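Local coordinates for protein gamma-glutamyltranspeptidase (Klebsiella pneumoniae subsp. pneumoniae, PDB 5HFT) that catalyses the conversion of oxamate to oxalate in the uric acid degradation pathway and belongs to the gamma-glutamyltransferase family, at residues A[55-61]-A[137-141]; A[69-73]-A[166-172]; A[79-83]-A[95-99]; A[214-218]-A[230-234]. All blocks are in the same frame, centred on the assembly; numbering follows the deposited sequence.

Interaction 1: residues A[55-61]-A[137-141]; sequences SAIEAMV and ALRIS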
loop_
_atom_site.group_PDB
_atom_site.type_symbol
_atom_site.label_atom_id
_atom_site.label_comp_id
_atom_site.label_asym_id
_atom_site.label_seq_id
_atom_site.Cartn_x
_atom_site.Cartn_y
_atom_site.Cartn_z
ATOM N N SER A 55 9.477 -14.238 -10.125
ATOM C CA SER A 55 9.669 -14.151 -8.685
ATOM C C SER A 55 8.479 -13.457 -8.027
ATOM O O SER A 55 7.652 -12.825 -8.685
ATOM C CB SER A 55 10.961 -13.394 -8.365
ATOM O OG SER A 55 10.796 -11.990 -8.486
ATOM N N ALA A 56 8.396 -13.572 -6.699
ATOM C CA ALA A 56 7.332 -12.883 -5.979
ATOM C C ALA A 56 7.354 -11.376 -6.219
ATOM O O ALA A 56 6.302 -10.728 -6.153
ATOM C CB ALA A 56 7.422 -13.167 -4.485
ATOM N N ILE A 57 8.533 -10.787 -6.446
ATOM C CA ILE A 57 8.590 -9.336 -6.622
ATOM C C ILE A 57 8.028 -8.940 -7.982
ATOM O O ILE A 57 7.131 -8.093 -8.080
ATOM C CB ILE A 57 10.028 -8.825 -6.428
ATOM C CG1 ILE A 57 10.380 -8.804 -4.943
ATOM C CG2 ILE A 57 10.157 -7.425 -6.982
ATOM C CD1 ILE A 57 11.848 -8.877 -4.665
ATOM N N GLU A 58 8.506 -9.583 -9.047
ATOM C CA GLU A 58 7.967 -9.301 -10.372
ATOM C C GLU A 58 6.466 -9.575 -10.398
ATOM O O GLU A 58 5.698 -8.845 -11.038
ATOM C CB GLU A 58 8.715 -10.130 -11.419
ATOM C CG GLU A 58 10.259 -9.981 -11.380
ATOM C CD GLU A 58 11.004 -11.010 -12.241
ATOM O OE1 GLU A 58 10.875 -12.232 -11.977
ATOM O OE2 GLU A 58 11.709 -10.605 -13.192
ATOM N N ALA A 59 6.023 -10.614 -9.689
ATOM C CA ALA A 59 4.591 -10.858 -9.573
ATOM C C ALA A 59 3.915 -9.710 -8.851
ATOM O O ALA A 59 2.786 -9.341 -9.189
ATOM C CB ALA A 59 4.322 -12.185 -8.855
ATOM N N MET A 60 4.586 -9.134 -7.845
ATOM C CA MET A 60 4.020 -7.977 -7.152
ATOM C C MET A 60 3.972 -6.762 -8.061
ATOM O O MET A 60 3.014 -5.983 -8.021
ATOM C CB MET A 60 4.826 -7.622 -5.911
ATOM C CG MET A 60 4.260 -6.426 -5.191
ATOM S SD MET A 60 2.675 -6.876 -4.477
ATOM C CE MET A 60 3.207 -7.878 -3.086
ATOM N N VAL A 61 4.984 -6.592 -8.907
ATOM C CA VAL A 61 5.005 -5.422 -9.771
ATOM C C VAL A 61 3.869 -5.501 -10.782
ATOM O O VAL A 61 3.113 -4.537 -10.959
ATOM C CB VAL A 61 6.375 -5.276 -10.458
ATOM C CG1 VAL A 61 6.242 -4.390 -11.670
ATOM C CG2 VAL A 61 7.371 -4.668 -9.506
ATOM N N ALA A 137 12.627 -2.400 -6.634
ATOM C CA ALA A 137 12.355 -3.790 -6.279
ATOM C C ALA A 137 12.816 -4.738 -7.380
ATOM O O ALA A 137 13.285 -5.850 -7.101
ATOM C CB ALA A 137 10.864 -3.979 -5.998
ATOM N N LEU A 138 12.668 -4.327 -8.639
ATOM C CA LEU A 138 13.054 -5.210 -9.732
ATOM C C LEU A 138 14.559 -5.414 -9.774
ATOM O O LEU A 138 15.030 -6.533 -10.002
ATOM C CB LEU A 138 12.557 -4.661 -11.064
ATOM C CG LEU A 138 11.068 -4.817 -11.342
ATOM C CD1 LEU A 138 10.694 -4.026 -12.598
ATOM C CD2 LEU A 138 10.675 -6.295 -11.445
ATOM N N ARG A 139 15.326 -4.342 -9.581
ATOM C CA ARG A 139 16.776 -4.475 -9.473
ATOM C C ARG A 139 17.140 -5.359 -8.289
ATOM O O ARG A 139 18.127 -6.104 -8.342
ATOM C CB ARG A 139 17.434 -3.094 -9.352
ATOM N N ILE A 140 16.363 -5.277 -7.204
ATOM C CA ILE A 140 16.528 -6.216 -6.098
ATOM C C ILE A 140 16.206 -7.627 -6.550
ATOM O O ILE A 140 16.938 -8.574 -6.253
ATOM C CB ILE A 140 15.632 -5.818 -4.912
ATOM C CG1 ILE A 140 16.073 -4.497 -4.282
ATOM C CG2 ILE A 140 15.559 -6.931 -3.922
ATOM C CD1 ILE A 140 15.122 -4.018 -3.208
ATOM N N SER A 141 15.127 -7.789 -7.310
ATOM C CA SER A 141 14.748 -9.125 -7.710
ATOM C C SER A 141 15.677 -9.688 -8.767
ATOM O O SER A 141 15.694 -10.906 -8.962
ATOM C CB SER A 141 13.317 -9.167 -8.203
ATOM O OG SER A 141 13.122 -10.332 -8.990
#
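I57 of helix 56-70 enters helix 130-144 as a knob, seated among A137, L138, I140 and S141. Its CG2 branch, anti to the backbone N, lies 3.7 Å from A137 CB, while CD1 at the end of the other branch comes within 3.8 Å of S141 CB. The two short helical segments run nearly antiparallel, at 155°, with their axes 9.2 Å apart. L138 turns the end of its side chain to helix 56-70: CD2 is 3.7 Å from E58 CG, and the leucine crosses both E58 and V61 at about a right angle. W83 of strand 80-86 touches V61 and A137, so the helix pair lies against a sheet, consistent with a helical layer of the αββα Ntn-hydrolase fold of this family. At the polar end S141 OG, set anti to its own backbone N, shares a 2.9 Å hydrogen bond with S55 OG. S55 is the N-cap of helix 56-70 and forms a capping box with E58: S55 N gives a nearly straight bond (3.1 Å, 176°) to the anti lone pair of E58 OE1, and S55 OG accepts weak bonds from I57 N and E58 N. The other carboxylate oxygen, E58 OE2, takes L149 N.

Interaction 2: residues A[69-73]-A[166-172]; sequences VVYPH and IPVTASQ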
loop_
_atom_site.group_PDB
_atom_site.type_symbol
_atom_site.label_atom_id
_atom_site.label_comp_id
_atom_site.label_asym_id
_atom_site.label_seq_id
_atom_site.Cartn_x
_atom_site.Cartn_y
_atom_site.Cartn_z
ATOM N N VAL A 69 -4.998 -0.081 -12.725
ATOM C CA VAL A 69 -6.070 0.062 -13.693
ATOM C C VAL A 69 -7.418 -0.204 -13.034
ATOM O O VAL A 69 -8.378 0.540 -13.256
ATOM C CB VAL A 69 -5.827 -0.892 -14.874
ATOM C CG1 VAL A 69 -6.994 -0.884 -15.813
ATOM C CG2 VAL A 69 -4.532 -0.541 -15.601
ATOM N N VAL A 70 -7.493 -1.215 -12.158
ATOM C CA VAL A 70 -8.780 -1.746 -11.688
ATOM C C VAL A 70 -9.354 -1.013 -10.468
ATOM O O VAL A 70 -10.583 -0.966 -10.312
ATOM C CB VAL A 70 -8.644 -3.254 -11.412
ATOM C CG1 VAL A 70 -9.994 -3.863 -11.079
ATOM C CG2 VAL A 70 -8.066 -3.955 -12.620
ATOM N N TYR A 71 -8.509 -0.456 -9.586
ATOM C CA TYR A 71 -8.955 0.410 -8.488
ATOM C C TYR A 71 -8.386 1.828 -8.602
ATOM O O TYR A 71 -7.746 2.317 -7.658
ATOM C CB TYR A 71 -8.574 -0.177 -7.131
ATOM C CG TYR A 71 -9.582 -1.134 -6.527
ATOM C CD1 TYR A 71 -10.878 -1.238 -7.031
ATOM C CD2 TYR A 71 -9.239 -1.929 -5.449
ATOM C CE1 TYR A 71 -11.804 -2.121 -6.485
ATOM C CE2 TYR A 71 -10.159 -2.829 -4.890
ATOM C CZ TYR A 71 -11.443 -2.919 -5.408
ATOM O OH TYR A 71 -12.357 -3.807 -4.847
ATOM N N PRO A 72 -8.628 2.532 -9.720
ATOM C CA PRO A 72 -7.938 3.819 -9.944
ATOM C C PRO A 72 -8.267 4.913 -8.937
ATOM O O PRO A 72 -7.501 5.892 -8.835
ATOM C CB PRO A 72 -8.396 4.221 -11.356
ATOM C CG PRO A 72 -9.686 3.516 -11.559
ATOM C CD PRO A 72 -9.530 2.198 -10.840
ATOM N N HIS A 73 -9.365 4.789 -8.193
ATOM C CA HIS A 73 -9.778 5.858 -7.292
ATOM C C HIS A 73 -9.060 5.791 -5.969
ATOM O O HIS A 73 -9.107 6.766 -5.211
ATOM C CB HIS A 73 -11.282 5.806 -7.024
ATOM C CG HIS A 73 -11.747 4.517 -6.425
ATOM N ND1 HIS A 73 -11.654 3.313 -7.087
ATOM C CD2 HIS A 73 -12.331 4.248 -5.236
ATOM C CE1 HIS A 73 -12.155 2.357 -6.331
ATOM N NE2 HIS A 73 -12.569 2.897 -5.200
ATOM N N ILE A 166 -12.194 -2.727 -17.805
ATOM C CA ILE A 166 -12.293 -3.436 -16.535
ATOM C C ILE A 166 -13.773 -3.562 -16.207
ATOM O O ILE A 166 -14.607 -2.782 -16.704
ATOM C CB ILE A 166 -11.535 -2.712 -15.398
ATOM C CG1 ILE A 166 -12.126 -1.315 -15.150
ATOM C CG2 ILE A 166 -10.059 -2.641 -15.713
ATOM C CD1 ILE A 166 -11.875 -0.746 -13.773
ATOM N N PRO A 167 -14.138 -4.531 -15.379
ATOM C CA PRO A 167 -15.484 -4.514 -14.795
ATOM C C PRO A 167 -15.531 -3.430 -13.736
ATOM O O PRO A 167 -14.773 -3.483 -12.766
ATOM C CB PRO A 167 -15.631 -5.914 -14.186
ATOM C CG PRO A 167 -14.515 -6.739 -14.816
ATOM C CD PRO A 167 -13.411 -5.779 -15.087
ATOM N N VAL A 168 -16.385 -2.422 -13.941
ATOM C CA VAL A 168 -16.424 -1.338 -12.961
ATOM C C VAL A 168 -16.760 -1.931 -11.606
ATOM O O VAL A 168 -17.784 -2.596 -11.428
ATOM C CB VAL A 168 -17.407 -0.232 -13.377
ATOM C CG1 VAL A 168 -17.507 0.841 -12.302
ATOM C CG2 VAL A 168 -16.930 0.413 -14.623
ATOM N N THR A 169 -15.865 -1.748 -10.659
ATOM C CA THR A 169 -16.207 -2.089 -9.294
ATOM C C THR A 169 -17.283 -1.151 -8.752
ATOM O O THR A 169 -17.455 -0.014 -9.197
ATOM C CB THR A 169 -14.946 -2.061 -8.436
ATOM O OG1 THR A 169 -14.125 -0.962 -8.871
ATOM C CG2 THR A 169 -14.198 -3.385 -8.558
ATOM N N ALA A 170 -17.997 -1.644 -7.750
ATOM C CA ALA A 170 -19.008 -0.827 -7.113
ATOM C C ALA A 170 -18.371 0.296 -6.312
ATOM O O ALA A 170 -18.920 1.405 -6.245
ATOM C CB ALA A 170 -19.906 -1.687 -6.229
ATOM N N SER A 171 -17.214 0.043 -5.696
ATOM C CA SER A 171 -16.613 1.113 -4.900
ATOM C C SER A 171 -16.041 2.218 -5.789
ATOM O O SER A 171 -16.081 3.391 -5.404
ATOM C CB SER A 171 -15.542 0.561 -3.956
ATOM O OG SER A 171 -14.486 -0.026 -4.677
ATOM N N GLN A 172 -15.552 1.873 -6.991
ATOM C CA GLN A 172 -15.172 2.896 -7.965
ATOM C C GLN A 172 -16.371 3.721 -8.396
ATOM O O GLN A 172 -16.265 4.945 -8.560
ATOM C CB GLN A 172 -14.531 2.266 -9.196
ATOM C CG GLN A 172 -14.333 3.266 -10.304
ATOM C CD GLN A 172 -13.672 2.662 -11.515
ATOM O OE1 GLN A 172 -13.187 1.529 -11.468
ATOM N NE2 GLN A 172 -13.652 3.412 -12.618
#
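V69, V70 and H73 pack on I166, T169 and Q172 in a buried van der Waals contact, where helix 56-70 ends and the chain turns past strand 166-167 and the start of helix 170-178. I166 CG2 lies 3.5 Å from V69 CG1 and 3.9 Å from V70 CG2, while CD1 rests against the carbonyl oxygen of V70. Beyond the helix, the Y71 ring crosses T169 at about a right angle, with T169 CB in the ring plane at the edge and T169 CG2 oblique to it, 3.4 Å from Y71 CE1. H73, its ring swung between backbone N and carbonyl carbon (chi1 59°), turns one face to helix 170-178. Q172 CA sits over that face in a CH-pi contact, 3.7 Å from the centroid of the H73 ring and 19° off its normal, and S171 OG lies at the ring edge. The amide oxygen of Q172 meets P72, OE1 to CD being 3.8 Å. Y161 of helix 156-164 backs both V69 and I166, and the H73 backbone bonds to the partner chain. This is loop-to-helix packing: residues following the C-terminal end of helix 56-70 lie against the first turn of helix 170-178, with T169 at its N-cap position.

Interaction 3: residues A[79-83]-A[95-99]; sequences GDGFW and IDASG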
loop_
_atom_site.group_PDB
_atom_site.type_symbol
_atom_site.label_atom_id
_atom_site.label_comp_id
_atom_site.label_asym_id
_atom_site.label_seq_id
_atom_site.Cartn_x
_atom_site.Cartn_y
_atom_site.Cartn_z
ATOM N N GLY A 79 0.654 7.915 -7.429
ATOM C CA GLY A 79 0.887 7.927 -5.992
ATOM C C GLY A 79 2.169 7.259 -5.523
ATOM O O GLY A 79 3.107 7.057 -6.299
ATOM N N ASP A 80 2.207 6.893 -4.249
ATOM C CA ASP A 80 3.406 6.401 -3.585
ATOM C C ASP A 80 3.260 4.922 -3.265
ATOM O O ASP A 80 2.150 4.389 -3.247
ATOM C CB ASP A 80 3.656 7.200 -2.303
ATOM C CG ASP A 80 4.074 8.624 -2.589
ATOM O OD1 ASP A 80 4.661 8.849 -3.669
ATOM O OD2 ASP A 80 3.832 9.506 -1.743
ATOM N N GLY A 81 4.397 4.262 -3.010
ATOM C CA GLY A 81 4.404 2.835 -2.763
ATOM C C GLY A 81 5.411 2.453 -1.700
ATOM O O GLY A 81 6.400 3.152 -1.457
ATOM N N PHE A 82 5.137 1.323 -1.051
ATOM C CA PHE A 82 5.923 0.889 0.094
ATOM C C PHE A 82 6.094 -0.619 0.073
ATOM O O PHE A 82 5.112 -1.357 -0.005
ATOM C CB PHE A 82 5.264 1.329 1.407
ATOM C CG PHE A 82 4.954 2.822 1.475
ATOM C CD1 PHE A 82 3.797 3.347 0.890
ATOM C CD2 PHE A 82 5.810 3.689 2.136
ATOM C CE1 PHE A 82 3.514 4.705 0.965
ATOM C CE2 PHE A 82 5.528 5.057 2.217
ATOM C CZ PHE A 82 4.383 5.562 1.631
ATOM N N TRP A 83 7.333 -1.075 0.154
ATOM C CA TRP A 83 7.646 -2.493 0.138
ATOM C C TRP A 83 8.310 -2.897 1.444
ATOM O O TRP A 83 9.145 -2.174 1.977
ATOM C CB TRP A 83 8.593 -2.844 -0.983
ATOM C CG TRP A 83 8.129 -2.483 -2.320
ATOM C CD1 TRP A 83 7.896 -1.222 -2.811
ATOM C CD2 TRP A 83 7.869 -3.389 -3.393
ATOM N NE1 TRP A 83 7.494 -1.302 -4.122
ATOM C CE2 TRP A 83 7.464 -2.621 -4.500
ATOM C CE3 TRP A 83 7.936 -4.780 -3.519
ATOM C CZ2 TRP A 83 7.148 -3.196 -5.720
ATOM C CZ3 TRP A 83 7.615 -5.342 -4.719
ATOM C CH2 TRP A 83 7.225 -4.554 -5.811
ATOM N N ILE A 95 11.483 -0.545 1.130
ATOM C CA ILE A 95 11.505 0.402 0.024
ATOM C C ILE A 95 10.484 1.482 0.344
ATOM O O ILE A 95 9.279 1.213 0.360
ATOM C CB ILE A 95 11.182 -0.254 -1.318
ATOM C CG1 ILE A 95 12.103 -1.434 -1.600
ATOM C CG2 ILE A 95 11.306 0.778 -2.421
ATOM C CD1 ILE A 95 11.891 -2.014 -2.978
ATOM N N ASP A 96 10.954 2.691 0.619
ATOM C CA ASP A 96 10.073 3.840 0.790
ATOM C C ASP A 96 10.012 4.517 -0.571
ATOM O O ASP A 96 10.909 5.273 -0.950
ATOM C CB ASP A 96 10.603 4.788 1.860
ATOM C CG ASP A 96 9.707 5.998 2.066
ATOM O OD1 ASP A 96 8.823 6.231 1.223
ATOM O OD2 ASP A 96 9.920 6.758 3.036
ATOM N N ALA A 97 8.960 4.250 -1.323
ATOM C CA ALA A 97 8.868 4.836 -2.655
ATOM C C ALA A 97 7.892 6.006 -2.661
ATOM O O ALA A 97 6.948 6.034 -3.441
ATOM C CB ALA A 97 8.479 3.758 -3.669
ATOM N N SER A 98 8.086 6.978 -1.774
ATOM C CA SER A 98 7.207 8.131 -1.695
ATOM C C SER A 98 7.952 9.393 -2.119
ATOM O O SER A 98 9.108 9.605 -1.742
ATOM C CB SER A 98 6.610 8.282 -0.293
ATOM O OG SER A 98 7.576 8.671 0.652
ATOM N N GLY A 99 7.282 10.235 -2.899
ATOM C CA GLY A 99 7.927 11.399 -3.474
ATOM C C GLY A 99 7.922 12.623 -2.583
ATOM O O GLY A 99 7.107 12.766 -1.678
#
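W83 and I95 form a hydrogen-bonded antiparallel pair in which both backbone N-H groups and both carbonyls are used. W83 N gives to a lone pair of I95 O in the carbonyl plane (3.0 Å), and I95 N returns a bond to W83 O. Two residues along, A97 N gives to G81 O over 2.8 Å; the reverse bond, G81 N to A97 O, is less certain because the place of A97 O is itself doubtful. F82 and D96 form the non-hydrogen-bonded pair between, with F82 CA donating a CA-H...O contact to I95 O at 3.4 Å. Together strands 80-86 and 93-97 make a beta hairpin, and D80 to W83 pair on their other side with a strand of the partner chain, so the antiparallel sheet runs on across the interface. Beyond the G81-A97 pair, D80 OD1 takes G99 N at 3.1 Å from above the carboxylate plane (51° out of it), and G129 N as well. D80 OD2 makes a salt bridge to a basic side chain of the partner chain. S98 OG donates a 2.8 Å hydrogen bond to the syn side of D96 OD1; the same oxygen lies 3.6 Å from F82 CE2, and R257 approaches S98 OG in a weak bond. On the face bearing W83 and I95, I95 CD1 stands over the five-membered ring of W83, 4.2 Å from its centroid, a CH-pi contact.

Interaction 4: residues A[214-218]-A[230-234]; sequences TLRML and PLAER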
loop_
_atom_site.group_PDB
_atom_site.type_symbol
_atom_site.label_atom_id
_atom_site.label_comp_id
_atom_site.label_asym_id
_atom_site.label_seq_id
_atom_site.Cartn_x
_atom_site.Cartn_y
_atom_site.Cartn_z
ATOM N N THR A 214 0.221 5.392 -21.637
ATOM C CA THR A 214 1.229 5.556 -20.598
ATOM C C THR A 214 1.900 4.225 -20.271
ATOM O O THR A 214 3.132 4.117 -20.281
ATOM C CB THR A 214 0.590 6.157 -19.351
ATOM O OG1 THR A 214 0.006 7.424 -19.684
ATOM C CG2 THR A 214 1.632 6.332 -18.257
ATOM N N LEU A 215 1.099 3.194 -19.984
ATOM C CA LEU A 215 1.668 1.893 -19.659
ATOM C C LEU A 215 2.436 1.314 -20.840
ATOM O O LEU A 215 3.445 0.631 -20.649
ATOM C CB LEU A 215 0.565 0.942 -19.195
ATOM C CG LEU A 215 -0.028 1.213 -17.808
ATOM C CD1 LEU A 215 -1.320 0.435 -17.591
ATOM C CD2 LEU A 215 0.962 0.873 -16.714
ATOM N N ARG A 216 1.980 1.563 -22.065
ATOM C CA ARG A 216 2.742 1.106 -23.224
ATOM C C ARG A 216 4.071 1.838 -23.354
ATOM O O ARG A 216 5.050 1.245 -23.824
ATOM C CB ARG A 216 1.924 1.247 -24.503
ATOM C CG ARG A 216 0.969 0.104 -24.713
ATOM C CD ARG A 216 0.488 0.071 -26.132
ATOM N NE ARG A 216 -0.507 1.108 -26.309
ATOM C CZ ARG A 216 -1.811 0.876 -26.370
ATOM N NH1 ARG A 216 -2.256 -0.377 -26.281
ATOM N NH2 ARG A 216 -2.653 1.898 -26.516
ATOM N N MET A 217 4.120 3.124 -22.973
ATOM C CA MET A 217 5.396 3.840 -22.930
ATOM C C MET A 217 6.341 3.224 -21.903
ATOM O O MET A 217 7.528 3.018 -22.192
ATOM C CB MET A 217 5.174 5.320 -22.621
ATOM C CG MET A 217 4.719 6.150 -23.811
ATOM S SD MET A 217 4.622 7.921 -23.437
ATOM C CE MET A 217 6.334 8.424 -23.632
ATOM N N LEU A 218 5.832 2.907 -20.706
ATOM C CA LEU A 218 6.674 2.275 -19.690
ATOM C C LEU A 218 7.272 0.972 -20.196
ATOM O O LEU A 218 8.417 0.644 -19.866
ATOM C CB LEU A 218 5.879 2.032 -18.409
ATOM C CG LEU A 218 5.507 3.297 -17.631
ATOM C CD1 LEU A 218 4.760 2.975 -16.344
ATOM C CD2 LEU A 218 6.753 4.136 -17.350
ATOM N N PRO A 230 11.156 9.742 -21.924
ATOM C CA PRO A 230 10.097 10.496 -22.635
ATOM C C PRO A 230 8.852 10.761 -21.806
ATOM O O PRO A 230 8.307 11.871 -21.848
ATOM C CB PRO A 230 9.779 9.598 -23.847
ATOM C CG PRO A 230 11.041 8.833 -24.098
ATOM C CD PRO A 230 11.662 8.607 -22.721
ATOM N N LEU A 231 8.376 9.757 -21.067
ATOM C CA LEU A 231 7.193 9.938 -20.232
ATOM C C LEU A 231 7.428 10.972 -19.138
ATOM O O LEU A 231 6.492 11.663 -18.726
ATOM C CB LEU A 231 6.765 8.599 -19.611
ATOM C CG LEU A 231 5.466 8.729 -18.804
ATOM C CD1 LEU A 231 4.345 9.235 -19.689
ATOM C CD2 LEU A 231 5.083 7.439 -18.096
ATOM N N ALA A 232 8.652 11.078 -18.622
ATOM C CA ALA A 232 8.895 12.100 -17.618
ATOM C C ALA A 232 8.733 13.486 -18.215
ATOM O O ALA A 232 8.129 14.374 -17.598
ATOM C CB ALA A 232 10.293 11.932 -17.041
ATOM N N GLU A 233 9.220 13.677 -19.440
ATOM C CA GLU A 233 9.090 14.976 -20.090
ATOM C C GLU A 233 7.644 15.266 -20.480
ATOM O O GLU A 233 7.195 16.417 -20.387
ATOM C CB GLU A 233 10.057 15.070 -21.272
ATOM C CG GLU A 233 11.522 15.120 -20.774
ATOM C CD GLU A 233 12.531 15.311 -21.877
ATOM O OE1 GLU A 233 12.644 14.416 -22.746
ATOM O OE2 GLU A 233 13.237 16.343 -21.851
ATOM N N ARG A 234 6.893 14.251 -20.915
ATOM C CA ARG A 234 5.468 14.474 -21.119
ATOM C C ARG A 234 4.764 14.800 -19.807
ATOM O O ARG A 234 3.820 15.597 -19.789
ATOM C CB ARG A 234 4.803 13.260 -21.772
ATOM C CG ARG A 234 3.285 13.433 -21.903
ATOM C CD ARG A 234 2.565 12.135 -22.034
ATOM N NE ARG A 234 2.466 11.701 -23.423
ATOM C CZ ARG A 234 1.986 10.516 -23.796
ATOM N NH1 ARG A 234 1.567 9.636 -22.883
ATOM N NH2 ARG A 234 1.925 10.205 -25.086
#
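M217 leaves helix 209-221 with CG anti to its carbonyl carbon, runs straight through chi2 and bends at chi3 (82°), which turns CE toward helix 230-242. L231 answers with CG anti to the backbone N (chi1 -176°), spreading its two methyl branches toward the first helix. CE of M217 ends 3.6 Å from P230 CB and 3.5 Å from L231 N, over the first turn of helix 230-242, while its sulfur lies 4.0 Å from L231 CD1. The other leucine branch, L231 CD2, packs 3.6 Å from T214 CG2 and 3.8 Å from L218 CD2. R234, also bent at chi3, folds its guanidinium back over M217, so that SD rests over one face, offset from its centre and 3.5 Å from NH1. T214 OG1 lies at the edge of the same guanidinium, but its hydrogen bond goes to the backbone of the partner chain, against which R234 also packs. The N-to-C directions of the two segments differ by 144°, and their axes are 10.6 Å apart, a separation spanned mainly by M217 and R234; R234 and P230 lie on the more exposed side. F226 of helix 225-228, which lies between the two helices in sequence, touches both L218 and L231. On the side of helix 209-221 away from helix 230-242, L215 packs on A158 and I159 of helix 156-164.

Interactions 1 and 3 touch directly, their centres 14 Å apart. W83 CZ3 lies 3.6 Å from M60 CG and A137 CB 3.7 Å from I95 CD1, so helices 56-70 and 130-144 both rest on the hairpin. Helix 56-70 also supplies interaction 2 at its far end, 24 Å from interaction 1 between centres. Interaction 2 meets interaction 4 through V69 CG2 and L215 CD1, 3.9 Å apart, although their centres stand 23 Å from each other. Interactions 3 and 4 stay separate, with nearest atoms about 11 Å apart. All four have residues contacting the partner chain; in this family the catalytic threonine probably lies there, and interaction 3 joins that chain by continuing the sheet into it.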